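PDB 6GN8: exoenzyme S from Pseudomonas aeruginosa, which probably acts as a secreted bifunctional toxin, pairing a GTPase-activating domain with the ADP-ribosyltransferase domain to which this chain largely corresponds. Local coordinates for residues T135-G140 against K171-N176. The protein carries 2 engineered substitutions. Numbering follows the deposited sequence.
Engineered in segment 171-176: Ala-172 (natural residue Glu).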
loop_
_atom_site.group_PDB
_atom_site.type_symbol
_atom_site.label_atom_id
_atom_site.label_comp_id
_atom_site.label_asym_id
_atom_site.label_seq_id
_atom_site.Cartn_x
_atom_site.Cartn_y
_atom_site.Cartn_z
ATOM N N THR C 135 26.563 13.351 17.087
ATOM C CA THR C 135 25.530 14.185 16.503
ATOM C C THR C 135 25.218 15.222 17.581
ATOM O O THR C 135 25.642 15.062 18.734
ATOM C CB THR C 135 24.326 13.352 16.023
ATOM O OG1 THR C 135 23.635 12.844 17.143
ATOM C CG2 THR C 135 24.697 12.201 15.090
ATOM N N SER C 136 24.528 16.293 17.205
ATOM C CA SER C 136 24.198 17.368 18.117
ATOM C C SER C 136 22.689 17.674 18.026
ATOM O O SER C 136 22.128 17.596 16.937
ATOM C CB SER C 136 25.049 18.590 17.761
ATOM O OG SER C 136 24.411 19.845 17.968
ATOM N N LEU C 137 22.058 18.046 19.157
ATOM C CA LEU C 137 20.640 18.471 19.240
ATOM C C LEU C 137 20.494 19.911 18.779
ATOM O O LEU C 137 19.394 20.352 18.480
ATOM C CB LEU C 137 20.084 18.354 20.671
ATOM C CG LEU C 137 19.472 17.038 21.105
ATOM C CD1 LEU C 137 19.254 17.031 22.583
ATOM C CD2 LEU C 137 18.141 16.766 20.402
ATOM N N ASN C 138 21.611 20.638 18.750
ATOM C CA ASN C 138 21.732 22.033 18.338
ATOM C C ASN C 138 21.913 22.112 16.788
ATOM O O ASN C 138 22.966 21.678 16.318
ATOM C CB ASN C 138 22.936 22.633 19.090
ATOM C CG ASN C 138 23.017 24.121 19.126
ATOM O OD1 ASN C 138 22.659 24.820 18.171
ATOM N ND2 ASN C 138 23.521 24.640 20.237
ATOM N N PRO C 139 20.940 22.614 15.967
ATOM C CA PRO C 139 21.159 22.640 14.493
ATOM C C PRO C 139 22.295 23.583 14.044
ATOM O O PRO C 139 22.951 23.318 13.034
ATOM C CB PRO C 139 19.804 23.109 13.921
ATOM C CG PRO C 139 18.817 22.973 15.045
ATOM C CD PRO C 139 19.613 23.164 16.313
ATOM N N GLY C 140 22.518 24.650 14.823
ATOM C CA GLY C 140 23.511 25.692 14.576
ATOM C C GLY C 140 24.954 25.240 14.542
ATOM O O GLY C 140 25.656 25.507 13.558
ATOM N N LYS C 171 25.086 19.974 22.933
ATOM C CA LYS C 171 24.088 19.005 23.415
ATOM C C LYS C 171 24.198 17.726 22.559
ATOM O O LYS C 171 23.310 17.400 21.762
ATOM C CB LYS C 171 22.661 19.615 23.406
ATOM C CG LYS C 171 22.495 20.916 24.225
ATOM C CD LYS C 171 21.107 21.566 24.011
ATOM C CE LYS C 171 20.918 22.154 22.622
ATOM N NZ LYS C 171 19.594 22.796 22.447
ATOM N N ALA C 172 25.353 17.057 22.672
ATOM C CA ALA C 172 25.669 15.904 21.831
ATOM C C ALA C 172 24.920 14.642 22.197
ATOM O O ALA C 172 24.714 14.309 23.368
ATOM C CB ALA C 172 27.167 15.629 21.853
ATOM N N ILE C 173 24.525 13.939 21.162
ATOM C CA ILE C 173 23.931 12.623 21.267
ATOM C C ILE C 173 24.845 11.716 20.457
ATOM O O ILE C 173 25.077 11.970 19.274
ATOM C CB ILE C 173 22.433 12.542 20.895
ATOM C CG1 ILE C 173 21.607 13.293 21.976
ATOM C CG2 ILE C 173 21.984 11.058 20.784
ATOM C CD1 ILE C 173 20.111 13.370 21.790
ATOM N N LEU C 174 25.482 10.758 21.151
ATOM C CA LEU C 174 26.417 9.822 20.535
ATOM C C LEU C 174 25.767 8.495 20.176
ATOM O O LEU C 174 25.070 7.898 20.992
ATOM C CB LEU C 174 27.626 9.555 21.448
ATOM C CG LEU C 174 28.293 10.745 22.115
ATOM C CD1 LEU C 174 29.437 10.278 22.983
ATOM C CD2 LEU C 174 28.757 11.810 21.094
ATOM N N TYR C 175 26.030 8.024 18.957
ATOM C CA TYR C 175 25.605 6.692 18.489
ATOM C C TYR C 175 26.844 5.803 18.525
ATOM O O TYR C 175 27.962 6.290 18.312
ATOM C CB TYR C 175 24.928 6.732 17.094
ATOM C CG TYR C 175 23.526 7.301 17.183
ATOM C CD1 TYR C 175 22.440 6.483 17.483
ATOM C CD2 TYR C 175 23.299 8.674 17.048
ATOM C CE1 TYR C 175 21.156 7.011 17.638
ATOM C CE2 TYR C 175 22.017 9.208 17.185
ATOM C CZ TYR C 175 20.951 8.372 17.485
ATOM O OH TYR C 175 19.702 8.879 17.695
ATOM N N ASN C 176 26.637 4.524 18.860
ATOM C CA ASN C 176 27.647 3.483 19.020
ATOM C C ASN C 176 28.498 3.290 17.754
ATOM O O ASN C 176 28.025 3.536 16.646
ATOM C CB ASN C 176 26.937 2.161 19.382
ATOM C CG ASN C 176 27.703 1.217 20.271
ATOM O OD1 ASN C 176 27.144 0.271 20.802
ATOM N ND2 ASN C 176 28.974 1.448 20.482
#
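Thr-135 holds the carbonyl of Ile-173 twice. Starting at its CB, which lies 3.6 Å from Ile-173 O, the side chain forks: chi1 of 70° tucks OG1 between the backbone N and the carbonyl carbon, and from there the hydroxyl donates to Ile-173 O at 2.7 Å. The other branch, CG2, lies anti to the carbonyl carbon and points away from that oxygen. The backbone N of Thr-135 reaches Ile-173 O at 3.0 Å, from the opposite face of the carbonyl plane. OG1 also sits at the edge of the Tyr-175 ring, near its plane, 4.0 Å from CE2, and hydrogen-bonds to Thr-108 OG1. Ile-173 N returns a bond to Thr-135 O; Ser-136 and the engineered Ala-172 form the adjoining non-hydrogen-bonded antiparallel pair. Leu-137 N bonds to Lys-171 O at 3.0 Å, while Leu-137 CG meets Ile-173 CD1 at 3.8 Å as the side chains cross obliquely. Strand 133-136 is thereby paired as an outer strand with central strand 172-175 of a three-stranded antiparallel sheet. The hydroxyl's bonds to Ile-173 and Thr-108 probably fix chi1 of Thr-135, and with the backbone bond of Ser-136 to Phe-109 they link this sheet to strand 106-112 of the five-stranded one.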